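Local coordinates for protein SusD homolog (Bacteroides thetaiotaomicron, PDB 3SGH) that probably binds glycans at the outer membrane as a SusD-like lipoprotein that helps hand carbohydrate to a partner transporter, at residues Met104-Arg109 and Leu151-Thr156; Arg109-Gln114 and Lys192-Ile197; Leu255-Asn260 and Gly372-Asn377; Tyr387-Ser392 and Arg436-Thr441. All blocks are in the same frame, centred on the assembly; numbering follows the deposited sequence.

How the interactions relate
From the N terminus, helix 100-120 opens the first two contacts. Interaction 1 closes the loop to helix 140-162, and interaction 2, starting at the shared R109, runs on to helix 181-198. Their segments alternate along the chain, so the two loops cross, and the D152 OD1 to K192 NZ salt bridge (2.6 Å) stitches them together. Both are closed before interaction 3 opens; it then closes a loop of 111 residues between helix 253-261 and segment 372-377. Interaction 4 follows in series, joining 387-392 to 436-441. These last two touch, N373 OD1 lying 2.9 Å from N389 N. The helical pair and the loop-rich pair sit on opposite sides of the chain's centre.

Interaction 1. Residues Met104-Arg109 and Leu151-Thr156; sequences MAQLTR and LDNAIT
The two amides of Q106 and N153 meet nearly perpendicular, with their planes 81° apart. At the edge of the N153 amide, lying in its plane, is the carbonyl oxygen of Q106: ND2 donates to OE1 over 2.7 Å in an almost straight bond. Seen from the Q106 side the approach is less ideal, because ND2 comes in tilted 23° from that carbonyl's plane. The same OE1 passes over the A154 methyl, 4.0 Å from its CB. N153 presents its amide by holding CG anti to the backbone N (chi1 -171°), while Q106 stretches out extended beyond CG to reach it. Segments 104-109 and 151-156 run roughly antiparallel with their axes 8.5 Å apart; they belong to two long helices, 100-120 and 140-162, the kind of pairing from which the alpha-alpha superhelix of this SusD-like family, a member of the TPR clan, is built. Beneath the polar pair the contact turns apolar. L107 and L151 bring their CD1 methyls together at 3.4 Å, tighter than ordinary van der Waals contact, at the point where the two backbones come nearest, with 5.9 Å between L107 CA and L151 CA. An alanine in place of Q106 is likely to leave N153 ND2 without its acceptor and to open a gap beside the A154 methyl. L107 also leans on W184 of helix 181-198, and Q106 also touches F88 of helix 87-95.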
loop_
_atom_site.group_PDB
_atom_site.type_symbol
_atom_site.label_atom_id
_atom_site.label_comp_id
_atom_site.label_asym_id
_atom_site.label_seq_id
_atom_site.Cartn_x
_atom_site.Cartn_y
_atom_site.Cartn_z
HETATM N N MSE A 104 1.287 -21.214 2.821
HETATM C CA MSE A 104 1.375 -20.169 1.796
HETATM C C MSE A 104 0.010 -19.694 1.324
HETATM O O MSE A 104 -0.152 -18.528 0.983
HETATM C CB MSE A 104 2.242 -20.617 0.613
HETATM C CG MSE A 104 3.695 -20.782 0.994
HETATM SE SE MSE A 104 4.535 -19.177 1.520
HETATM C CE MSE A 104 3.744 -17.995 0.160
ATOM N N ALA A 105 -0.979 -20.599 1.291
ATOM C CA ALA A 105 -2.344 -20.213 0.898
ATOM C C ALA A 105 -2.959 -19.301 1.964
ATOM O O ALA A 105 -3.579 -18.302 1.647
ATOM C CB ALA A 105 -3.207 -21.460 0.647
ATOM N N GLN A 106 -2.690 -19.594 3.226
ATOM C CA GLN A 106 -3.144 -18.759 4.333
ATOM C C GLN A 106 -2.504 -17.378 4.303
ATOM O O GLN A 106 -3.187 -16.358 4.448
ATOM C CB GLN A 106 -2.766 -19.430 5.651
ATOM C CG GLN A 106 -3.668 -20.549 6.035
ATOM C CD GLN A 106 -3.461 -20.960 7.482
ATOM O OE1 GLN A 106 -2.345 -21.278 7.888
ATOM N NE2 GLN A 106 -4.526 -20.915 8.257
ATOM N N LEU A 107 -1.195 -17.364 4.149
ATOM C CA LEU A 107 -0.448 -16.086 4.063
ATOM C C LEU A 107 -0.942 -15.202 2.896
ATOM O O LEU A 107 -1.121 -14.003 3.026
ATOM C CB LEU A 107 1.026 -16.354 3.953
ATOM C CG LEU A 107 1.941 -15.134 3.752
ATOM C CD1 LEU A 107 1.861 -14.166 4.945
ATOM C CD2 LEU A 107 3.406 -15.664 3.537
ATOM N N THR A 108 -1.153 -15.818 1.761
ATOM C CA THR A 108 -1.561 -15.123 0.565
ATOM C C THR A 108 -2.996 -14.581 0.679
ATOM O O THR A 108 -3.247 -13.425 0.276
ATOM C CB THR A 108 -1.338 -15.992 -0.696
ATOM O OG1 THR A 108 0.023 -16.466 -0.735
ATOM C CG2 THR A 108 -1.603 -15.170 -1.963
ATOM N N ARG A 109 -3.895 -15.381 1.241
ATOM C CA ARG A 109 -5.248 -14.929 1.581
ATOM C C ARG A 109 -5.224 -13.768 2.539
ATOM O O ARG A 109 -5.861 -12.778 2.299
ATOM C CB ARG A 109 -6.028 -16.065 2.214
ATOM C CG ARG A 109 -7.497 -15.778 2.500
ATOM C CD ARG A 109 -8.103 -16.941 3.156
ATOM N NE ARG A 109 -9.507 -16.713 3.488
ATOM C CZ ARG A 109 -10.160 -17.290 4.482
ATOM N NH1 ARG A 109 -9.531 -18.071 5.373
ATOM N NH2 ARG A 109 -11.446 -17.010 4.620
ATOM N N LEU A 151 -2.506 -15.943 10.184
ATOM C CA LEU A 151 -1.128 -15.587 9.867
ATOM C C LEU A 151 -0.221 -16.278 10.891
ATOM O O LEU A 151 0.823 -16.801 10.534
ATOM C CB LEU A 151 -0.968 -14.061 9.880
ATOM C CG LEU A 151 0.444 -13.556 9.548
ATOM C CD1 LEU A 151 0.943 -14.063 8.225
ATOM C CD2 LEU A 151 0.448 -11.996 9.581
ATOM N N ASP A 152 -0.625 -16.335 12.168
ATOM C CA ASP A 152 0.206 -17.035 13.161
ATOM C C ASP A 152 0.367 -18.520 12.860
ATOM O O ASP A 152 1.429 -19.133 13.102
ATOM C CB ASP A 152 -0.377 -16.842 14.575
ATOM C CG ASP A 152 -0.059 -15.466 15.168
ATOM O OD1 ASP A 152 0.926 -14.825 14.712
ATOM O OD2 ASP A 152 -0.784 -15.019 16.120
ATOM N N ASN A 153 -0.703 -19.117 12.354
ATOM C CA ASN A 153 -0.685 -20.519 11.965
ATOM C C ASN A 153 0.304 -20.722 10.818
ATOM O O ASN A 153 1.085 -21.642 10.858
ATOM C CB ASN A 153 -2.058 -20.962 11.507
ATOM C CG ASN A 153 -2.135 -22.480 11.305
ATOM O OD1 ASN A 153 -2.110 -23.225 12.303
ATOM N ND2 ASN A 153 -2.195 -22.948 10.025
ATOM N N ALA A 154 0.277 -19.833 9.819
ATOM C CA ALA A 154 1.218 -19.891 8.701
ATOM C C ALA A 154 2.662 -19.739 9.172
ATOM O O ALA A 154 3.553 -20.512 8.739
ATOM C CB ALA A 154 0.873 -18.847 7.688
ATOM N N ILE A 155 2.882 -18.796 10.087
ATOM C CA ILE A 155 4.191 -18.558 10.683
ATOM C C ILE A 155 4.720 -19.806 11.386
ATOM O O ILE A 155 5.896 -20.138 11.222
ATOM C CB ILE A 155 4.200 -17.304 11.639
ATOM C CG1 ILE A 155 4.071 -16.032 10.793
ATOM C CG2 ILE A 155 5.432 -17.305 12.515
ATOM C CD1 ILE A 155 3.730 -14.737 11.581
ATOM N N THR A 156 3.861 -20.528 12.099
ATOM C CA THR A 156 4.348 -21.708 12.828
ATOM C C THR A 156 4.830 -22.759 11.852
ATOM O O THR A 156 5.875 -23.386 12.051
ATOM C CB THR A 156 3.258 -22.304 13.690
ATOM O OG1 THR A 156 2.848 -21.320 14.649
ATOM C CG2 THR A 156 3.775 -23.555 14.433
#

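Interaction 2. Residues Arg109-Gln114 and Lys192-Ile197; sequences RVYGMQ and KLRMAI
The selenomethionine M195 reaches across from helix 181-198 and sets its selenium 3.8 Å from V110 CG1, the close apolar touch of this contact. Nearby the packing slackens: Q114 CB is 4.4 Å from the same selenium, and the axes of segments 109-114 and 192-197 are 11.9 Å apart, so the side chains, rather than the backbones, do the bridging. Everything that touches is buried, and there is no solvent side here; the looser half is simply polar. In it R194 NH1 donates to Y111 OH at 3.1 Å with an N-H...O angle of 163°, the hydroxyl lying at the edge of the guanidinium and in its plane, while the tyrosine ring is turned well out of that plane. R194 has a stronger partner in E321, whose carboxylate takes its NE in a salt bridge. Q114 folds back onto its own helix: with CG wedged between backbone N and carbonyl carbon (chi1 63°), NE2 gives a hydrogen bond to Y111 O at 2.9 Å and also rests 4.0 Å above the centre of the Y111 ring. Q114 NE2 and R194 NH1 come no closer than 4.0 Å. Helix 140-162, between the two in sequence, packs on both, through M147 on M113 and W144 and F148 on M195. The two segments run in the same direction, 28° apart, like helices of successive layers, consistent with an alpha-alpha superhelix.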
loop_
_atom_site.group_PDB
_atom_site.type_symbol
_atom_site.label_atom_id
_atom_site.label_comp_id
_atom_site.label_asym_id
_atom_site.label_seq_id
_atom_site.Cartn_x
_atom_site.Cartn_y
_atom_site.Cartn_z
ATOM N N ARG A 109 -3.895 -15.381 1.241
ATOM C CA ARG A 109 -5.248 -14.929 1.581
ATOM C C ARG A 109 -5.224 -13.768 2.539
ATOM O O ARG A 109 -5.861 -12.778 2.299
ATOM C CB ARG A 109 -6.028 -16.065 2.214
ATOM C CG ARG A 109 -7.497 -15.778 2.500
ATOM C CD ARG A 109 -8.103 -16.941 3.156
ATOM N NE ARG A 109 -9.507 -16.713 3.488
ATOM C CZ ARG A 109 -10.160 -17.290 4.482
ATOM N NH1 ARG A 109 -9.531 -18.071 5.373
ATOM N NH2 ARG A 109 -11.446 -17.010 4.620
ATOM N N VAL A 110 -4.455 -13.888 3.631
ATOM C CA VAL A 110 -4.336 -12.782 4.559
ATOM C C VAL A 110 -3.805 -11.542 3.810
ATOM O O VAL A 110 -4.315 -10.456 4.036
ATOM C CB VAL A 110 -3.468 -13.104 5.793
ATOM C CG1 VAL A 110 -3.096 -11.772 6.566
ATOM C CG2 VAL A 110 -4.142 -14.172 6.745
ATOM N N TYR A 111 -2.801 -11.669 2.942
ATOM C CA TYR A 111 -2.208 -10.490 2.242
ATOM C C TYR A 111 -3.293 -9.750 1.444
ATOM O O TYR A 111 -3.442 -8.507 1.510
ATOM C CB TYR A 111 -1.031 -10.856 1.298
ATOM C CG TYR A 111 -0.264 -9.602 0.950
ATOM C CD1 TYR A 111 -0.616 -8.796 -0.162
ATOM C CD2 TYR A 111 0.765 -9.170 1.772
ATOM C CE1 TYR A 111 0.084 -7.606 -0.415
ATOM C CE2 TYR A 111 1.457 -8.008 1.513
ATOM C CZ TYR A 111 1.118 -7.239 0.422
ATOM O OH TYR A 111 1.802 -6.057 0.219
ATOM N N GLY A 112 -4.092 -10.523 0.746
ATOM C CA GLY A 112 -5.099 -9.978 -0.120
ATOM C C GLY A 112 -6.227 -9.360 0.664
ATOM O O GLY A 112 -6.748 -8.305 0.300
HETATM N N MSE A 113 -6.638 -10.051 1.721
HETATM C CA MSE A 113 -7.785 -9.617 2.479
HETATM C C MSE A 113 -7.454 -8.479 3.449
HETATM O O MSE A 113 -8.343 -7.688 3.791
HETATM C CB MSE A 113 -8.435 -10.786 3.196
HETATM C CG MSE A 113 -9.045 -11.794 2.163
HETATM SE SE MSE A 113 -10.422 -10.981 1.050
HETATM C CE MSE A 113 -9.672 -11.309 -0.681
ATOM N N GLN A 114 -6.209 -8.368 3.905
ATOM C CA GLN A 114 -5.847 -7.207 4.728
ATOM C C GLN A 114 -5.892 -5.938 3.886
ATOM O O GLN A 114 -6.300 -4.899 4.366
ATOM C CB GLN A 114 -4.505 -7.380 5.438
ATOM C CG GLN A 114 -3.250 -7.519 4.606
ATOM C CD GLN A 114 -2.715 -6.206 4.027
ATOM O OE1 GLN A 114 -2.801 -5.176 4.665
ATOM N NE2 GLN A 114 -2.169 -6.265 2.803
ATOM N N LYS A 192 2.868 -9.145 9.619
ATOM C CA LYS A 192 2.276 -9.146 10.957
ATOM C C LYS A 192 2.544 -7.798 11.624
ATOM O O LYS A 192 1.651 -7.190 12.183
ATOM C CB LYS A 192 2.802 -10.289 11.803
ATOM C CG LYS A 192 2.191 -10.374 13.207
ATOM C CD LYS A 192 2.652 -11.702 13.866
ATOM C CE LYS A 192 2.163 -11.829 15.287
ATOM N NZ LYS A 192 2.475 -13.150 15.911
ATOM N N LEU A 193 3.768 -7.297 11.508
ATOM C CA LEU A 193 4.105 -5.984 12.090
ATOM C C LEU A 193 3.381 -4.814 11.394
ATOM O O LEU A 193 2.877 -3.899 12.088
ATOM C CB LEU A 193 5.612 -5.771 12.084
ATOM C CG LEU A 193 6.142 -4.492 12.690
ATOM C CD1 LEU A 193 5.684 -4.387 14.149
ATOM C CD2 LEU A 193 7.682 -4.480 12.599
ATOM N N ARG A 194 3.285 -4.861 10.068
ATOM C CA ARG A 194 2.489 -3.848 9.300
ATOM C C ARG A 194 1.051 -3.783 9.795
ATOM O O ARG A 194 0.497 -2.693 10.094
ATOM C CB ARG A 194 2.467 -4.167 7.821
ATOM C CG ARG A 194 1.607 -3.189 7.017
ATOM C CD ARG A 194 1.349 -3.716 5.598
ATOM N NE ARG A 194 2.525 -3.648 4.748
ATOM C CZ ARG A 194 2.543 -4.067 3.467
ATOM N NH1 ARG A 194 1.456 -4.612 2.913
ATOM N NH2 ARG A 194 3.636 -3.989 2.760
HETATM N N MSE A 195 0.439 -4.966 9.921
HETATM C CA MSE A 195 -0.934 -5.078 10.403
HETATM C C MSE A 195 -1.107 -4.542 11.827
HETATM O O MSE A 195 -2.080 -3.787 12.121
HETATM C CB MSE A 195 -1.421 -6.542 10.255
HETATM C CG MSE A 195 -1.410 -6.956 8.808
HETATM SE SE MSE A 195 -1.845 -8.857 8.643
HETATM C CE MSE A 195 -3.437 -8.867 9.697
ATOM N N ALA A 196 -0.164 -4.897 12.700
ATOM C CA ALA A 196 -0.171 -4.477 14.094
ATOM C C ALA A 196 -0.119 -2.946 14.186
ATOM O O ALA A 196 -0.902 -2.331 14.897
ATOM C CB ALA A 196 1.018 -5.090 14.863
ATOM N N ILE A 197 0.802 -2.328 13.453
ATOM C CA ILE A 197 0.903 -0.854 13.418
ATOM C C ILE A 197 -0.408 -0.259 12.882
ATOM O O ILE A 197 -0.925 0.711 13.425
ATOM C CB ILE A 197 2.136 -0.382 12.577
ATOM C CG1 ILE A 197 3.429 -0.627 13.414
ATOM C CG2 ILE A 197 1.972 1.126 12.122
ATOM C CD1 ILE A 197 3.629 0.387 14.604
#

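Interaction 3. Residues Leu255-Asn260 and Gly372-Asn377; sequences LVSYMN and GNYVDN
S257 and Y374 meet with the serine hydroxyl set against the rim of the tyrosine: OG lies near the ring plane, at its edge, 3.4 Å from Y374 CB and 3.5 Å from CD1. The hydroxyl stands anti to its own carbonyl carbon (chi1 -67°) and is engaged with A253 O one turn back, so its touch with Y374 is packing. Y374 holds CG anti to the backbone N, and its OH reaches G284 O. D376 N sits over one face of that ring, 4.1 Å above it and offset toward the rim. Alongside, the backbones join: G372 N donates to S257 O at 2.9 Å, entering from well above the carbonyl plane, 48° out of it, with a bent N-H...O angle of 134°. S257 CB meanwhile packs 3.4 Å from G372 O. A glycine suits this place, because a CB would run into S257 O. Y258 turns away from 372-377 and places its ring edge-to-face with W415. Helix 253-261 thus lies between the extended 372-377 loop on one flank and helix 403-417 on another, with helix 267-270 touching M259.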
loop_
_atom_site.group_PDB
_atom_site.type_symbol
_atom_site.label_atom_id
_atom_site.label_comp_id
_atom_site.label_asym_id
_atom_site.label_seq_id
_atom_site.Cartn_x
_atom_site.Cartn_y
_atom_site.Cartn_z
ATOM N N LEU A 255 4.491 13.240 -4.038
ATOM C CA LEU A 255 5.776 12.612 -3.771
ATOM C C LEU A 255 6.928 13.353 -4.478
ATOM O O LEU A 255 7.985 13.578 -3.872
ATOM C CB LEU A 255 5.780 11.146 -4.200
ATOM C CG LEU A 255 7.067 10.378 -3.879
ATOM C CD1 LEU A 255 7.346 10.359 -2.374
ATOM C CD2 LEU A 255 7.008 8.942 -4.503
ATOM N N VAL A 256 6.741 13.740 -5.732
ATOM C CA VAL A 256 7.808 14.418 -6.494
ATOM C C VAL A 256 8.189 15.737 -5.800
ATOM O O VAL A 256 9.358 16.066 -5.646
ATOM C CB VAL A 256 7.404 14.670 -7.980
ATOM C CG1 VAL A 256 8.495 15.457 -8.702
ATOM C CG2 VAL A 256 7.099 13.294 -8.698
ATOM N N SER A 257 7.195 16.520 -5.389
ATOM C CA SER A 257 7.446 17.791 -4.666
ATOM C C SER A 257 8.148 17.609 -3.315
ATOM O O SER A 257 9.067 18.383 -2.952
ATOM C CB SER A 257 6.126 18.557 -4.456
ATOM O OG SER A 257 5.647 18.978 -5.716
ATOM N N TYR A 258 7.758 16.609 -2.538
ATOM C CA TYR A 258 8.505 16.359 -1.310
ATOM C C TYR A 258 9.990 16.080 -1.650
ATOM O O TYR A 258 10.918 16.644 -1.056
ATOM C CB TYR A 258 7.963 15.152 -0.569
ATOM C CG TYR A 258 6.846 15.415 0.470
ATOM C CD1 TYR A 258 5.536 15.654 0.107
ATOM C CD2 TYR A 258 7.151 15.371 1.817
ATOM C CE1 TYR A 258 4.535 15.823 1.090
ATOM C CE2 TYR A 258 6.188 15.527 2.766
ATOM C CZ TYR A 258 4.891 15.769 2.406
ATOM O OH TYR A 258 3.949 15.873 3.398
HETATM N N MSE A 259 10.209 15.196 -2.615
HETATM C CA MSE A 259 11.561 14.811 -3.022
HETATM C C MSE A 259 12.376 15.917 -3.719
HETATM O O MSE A 259 13.593 16.000 -3.523
HETATM C CB MSE A 259 11.463 13.549 -3.867
HETATM C CG MSE A 259 10.976 12.350 -3.041
HETATM SE SE MSE A 259 10.804 10.744 -4.089
HETATM C CE MSE A 259 12.713 10.300 -4.208
ATOM N N ASN A 260 11.723 16.810 -4.455
ATOM C CA ASN A 260 12.401 17.982 -5.034
ATOM C C ASN A 260 12.902 18.920 -3.905
ATOM O O ASN A 260 14.037 19.401 -3.939
ATOM C CB ASN A 260 11.492 18.751 -5.989
ATOM C CG ASN A 260 11.433 18.147 -7.391
ATOM O OD1 ASN A 260 12.342 17.442 -7.819
ATOM N ND2 ASN A 260 10.381 18.494 -8.136
ATOM N N GLY A 372 8.996 20.372 -0.798
ATOM C CA GLY A 372 8.797 21.393 -1.820
ATOM C C GLY A 372 7.345 21.695 -2.102
ATOM O O GLY A 372 6.452 20.836 -1.944
ATOM N N ASN A 373 7.101 22.924 -2.523
ATOM C CA ASN A 373 5.778 23.279 -3.012
ATOM C C ASN A 373 5.669 22.775 -4.432
ATOM O O ASN A 373 6.687 22.481 -5.061
ATOM C CB ASN A 373 5.592 24.793 -2.959
ATOM C CG ASN A 373 5.663 25.310 -1.565
ATOM O OD1 ASN A 373 5.197 24.665 -0.652
ATOM N ND2 ASN A 373 6.250 26.487 -1.393
ATOM N N TYR A 374 4.448 22.700 -4.943
ATOM C CA TYR A 374 4.229 22.201 -6.274
ATOM C C TYR A 374 3.792 23.331 -7.178
ATOM O O TYR A 374 2.902 24.083 -6.807
ATOM C CB TYR A 374 3.102 21.174 -6.239
ATOM C CG TYR A 374 2.720 20.708 -7.616
ATOM C CD1 TYR A 374 3.586 19.930 -8.371
ATOM C CD2 TYR A 374 1.481 21.017 -8.151
ATOM C CE1 TYR A 374 3.241 19.518 -9.642
ATOM C CE2 TYR A 374 1.118 20.587 -9.424
ATOM C CZ TYR A 374 2.011 19.831 -10.160
ATOM O OH TYR A 374 1.672 19.410 -11.418
ATOM N N VAL A 375 4.407 23.425 -8.352
ATOM C CA VAL A 375 3.946 24.334 -9.404
ATOM C C VAL A 375 3.723 23.515 -10.655
ATOM O O VAL A 375 4.476 22.566 -10.952
ATOM C CB VAL A 375 4.919 25.499 -9.678
ATOM C CG1 VAL A 375 4.911 26.512 -8.494
ATOM C CG2 VAL A 375 6.315 24.993 -9.952
ATOM N N ASP A 376 2.672 23.874 -11.384
ATOM C CA ASP A 376 2.373 23.274 -12.656
ATOM C C ASP A 376 2.440 24.331 -13.742
ATOM O O ASP A 376 1.437 24.992 -14.059
ATOM C CB ASP A 376 1.033 22.595 -12.631
ATOM C CG ASP A 376 0.758 21.798 -13.920
ATOM O OD1 ASP A 376 1.591 21.876 -14.890
ATOM O OD2 ASP A 376 -0.298 21.104 -13.985
ATOM N N ASN A 377 3.651 24.516 -14.273
ATOM C CA ASN A 377 3.941 25.516 -15.280
ATOM C C ASN A 377 4.215 24.905 -16.646
ATOM O O ASN A 377 4.461 25.637 -17.597
ATOM C CB ASN A 377 5.204 26.301 -14.872
ATOM C CG ASN A 377 4.961 27.179 -13.698
ATOM O OD1 ASN A 377 3.836 27.714 -13.505
ATOM N ND2 ASN A 377 5.967 27.285 -12.842
#

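Interaction 4. Residues Tyr387-Ser392 and Arg436-Thr441; sequences YTNQSS and RIFPAT
F438 lies with one ring face under Y387 in a loop-to-loop packing in which segment 387-392 forms an Asx turn, S391 N donating to N389 OD1 at 2.9 Å. The aromatic part comes first. Y387 CD2 sits 3.5 Å above the centre of the F438 ring, and the two ring planes are 42° apart, a lean that is neither stack nor edge-to-face. The F438 ring's edge meets the N389 amide, ND2 being 3.8 Å from CE1, with amide and ring planes nearly perpendicular; that ND2 is itself held by G372 O. Beyond the ring, P439 CD touches Y387 OH at 3.2 Å. Cutting F438 back to an alanine would probably take away the ring face that Y387 CD2 sits over and leave that side of Y387 without its packing partner. Charged and polar contacts follow at the other end. R436 turns a guanidinium face to Q390 O, which lies 3.5 Å above it near the rim, while its NE forms a salt bridge with E408, the residue that also takes S391 OG. Water closes the rest: one molecule links Q390 N to R436 O, and a second accepts from R436 NH1 at 2.9 Å and donates to Q390 OE1 at 2.7 Å.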
loop_
_atom_site.group_PDB
_atom_site.type_symbol
_atom_site.label_atom_id
_atom_site.label_comp_id
_atom_site.label_asym_id
_atom_site.label_seq_id
_atom_site.Cartn_x
_atom_site.Cartn_y
_atom_site.Cartn_z
ATOM N N TYR A 387 0.261 23.997 -5.425
ATOM C CA TYR A 387 -0.054 23.589 -4.068
ATOM C C TYR A 387 1.080 23.894 -3.093
ATOM O O TYR A 387 2.240 23.596 -3.361
ATOM C CB TYR A 387 -0.482 22.108 -4.031
ATOM C CG TYR A 387 -1.191 21.689 -2.744
ATOM C CD1 TYR A 387 -2.547 21.929 -2.539
ATOM C CD2 TYR A 387 -0.484 21.051 -1.734
ATOM C CE1 TYR A 387 -3.166 21.559 -1.338
ATOM C CE2 TYR A 387 -1.097 20.671 -0.562
ATOM C CZ TYR A 387 -2.421 20.927 -0.368
ATOM O OH TYR A 387 -2.968 20.533 0.819
ATOM N N THR A 388 0.726 24.513 -1.975
ATOM C CA THR A 388 1.669 24.780 -0.888
ATOM C C THR A 388 1.775 23.557 0.016
ATOM O O THR A 388 0.779 23.090 0.595
ATOM C CB THR A 388 1.251 26.021 -0.065
ATOM O OG1 THR A 388 1.053 27.171 -0.920
ATOM C CG2 THR A 388 2.309 26.299 1.000
ATOM N N ASN A 389 2.972 23.004 0.112
ATOM C CA ASN A 389 3.186 21.810 0.936
ATOM C C ASN A 389 2.905 22.135 2.391
ATOM O O ASN A 389 3.400 23.146 2.923
ATOM C CB ASN A 389 4.614 21.295 0.745
ATOM C CG ASN A 389 4.759 19.869 1.080
ATOM O OD1 ASN A 389 4.331 19.425 2.149
ATOM N ND2 ASN A 389 5.399 19.108 0.179
ATOM N N GLN A 390 2.106 21.298 3.050
ATOM C CA GLN A 390 1.755 21.609 4.397
ATOM C C GLN A 390 2.754 21.009 5.366
ATOM O O GLN A 390 2.674 21.322 6.544
ATOM C CB GLN A 390 0.322 21.202 4.710
ATOM C CG GLN A 390 -0.679 21.991 3.864
ATOM C CD GLN A 390 -2.133 21.822 4.325
ATOM O OE1 GLN A 390 -2.429 21.079 5.274
ATOM N NE2 GLN A 390 -3.044 22.523 3.648
ATOM N N SER A 391 3.724 20.236 4.863
ATOM C CA SER A 391 4.809 19.737 5.707
ATOM C C SER A 391 6.061 20.608 5.703
ATOM O O SER A 391 6.477 21.131 4.656
ATOM C CB SER A 391 5.190 18.324 5.263
ATOM O OG SER A 391 6.113 17.723 6.144
ATOM N N SER A 392 6.695 20.734 6.868
ATOM C CA SER A 392 7.961 21.433 6.977
ATOM C C SER A 392 9.032 20.516 7.532
ATOM O O SER A 392 10.120 20.998 7.947
ATOM C CB SER A 392 7.776 22.643 7.886
ATOM O OG SER A 392 7.111 22.293 9.099
ATOM N N ARG A 436 1.530 14.046 4.767
ATOM C CA ARG A 436 0.515 15.017 4.394
ATOM C C ARG A 436 0.267 15.013 2.885
ATOM O O ARG A 436 0.698 15.899 2.135
ATOM C CB ARG A 436 0.871 16.402 4.894
ATOM C CG ARG A 436 1.265 16.454 6.371
ATOM C CD ARG A 436 1.486 17.867 6.791
ATOM N NE ARG A 436 2.155 17.952 8.096
ATOM C CZ ARG A 436 1.688 18.599 9.166
ATOM N NH1 ARG A 436 0.522 19.231 9.135
ATOM N NH2 ARG A 436 2.398 18.618 10.280
ATOM N N ILE A 437 -0.490 14.006 2.466
ATOM C CA ILE A 437 -0.793 13.760 1.048
ATOM C C ILE A 437 -1.651 14.874 0.472
ATOM O O ILE A 437 -2.669 15.287 1.078
ATOM C CB ILE A 437 -1.545 12.419 0.860
ATOM C CG1 ILE A 437 -0.706 11.254 1.374
ATOM C CG2 ILE A 437 -1.927 12.209 -0.585
ATOM C CD1 ILE A 437 0.742 11.290 0.831
ATOM N N PHE A 438 -1.246 15.391 -0.675
ATOM C CA PHE A 438 -2.009 16.452 -1.319
ATOM C C PHE A 438 -3.424 15.980 -1.685
ATOM O O PHE A 438 -3.579 15.017 -2.442
ATOM C CB PHE A 438 -1.351 16.894 -2.614
ATOM C CG PHE A 438 0.024 17.493 -2.489
ATOM C CD1 PHE A 438 0.656 17.702 -1.282
ATOM C CD2 PHE A 438 0.644 17.957 -3.655
ATOM C CE1 PHE A 438 1.950 18.280 -1.257
ATOM C CE2 PHE A 438 1.872 18.535 -3.634
ATOM C CZ PHE A 438 2.534 18.715 -2.454
ATOM N N PRO A 439 -4.448 16.699 -1.212
ATOM C CA PRO A 439 -5.830 16.323 -1.573
ATOM C C PRO A 439 -6.153 16.794 -2.979
ATOM O O PRO A 439 -5.389 17.558 -3.572
ATOM C CB PRO A 439 -6.662 17.123 -0.587
ATOM C CG PRO A 439 -5.869 18.384 -0.394
ATOM C CD PRO A 439 -4.418 17.902 -0.353
ATOM N N ALA A 440 -7.294 16.365 -3.499
ATOM C CA ALA A 440 -7.862 16.891 -4.711
ATOM C C ALA A 440 -8.034 18.413 -4.583
ATOM O O ALA A 440 -8.213 18.940 -3.465
ATOM C CB ALA A 440 -9.219 16.212 -4.968
ATOM N N THR A 441 -8.047 19.102 -5.723
ATOM C CA THR A 441 -8.417 20.509 -5.755
ATOM C C THR A 441 -9.860 20.723 -5.249
ATOM O O THR A 441 -10.190 21.784 -4.699
ATOM C CB THR A 441 -8.240 21.148 -7.154
ATOM O OG1 THR A 441 -9.025 20.412 -8.119
ATOM C CG2 THR A 441 -6.743 21.196 -7.533
HETATM O O HOH W 1 1.236 18.622 2.124
HETATM O O HOH W 2 -1.579 19.342 7.141
#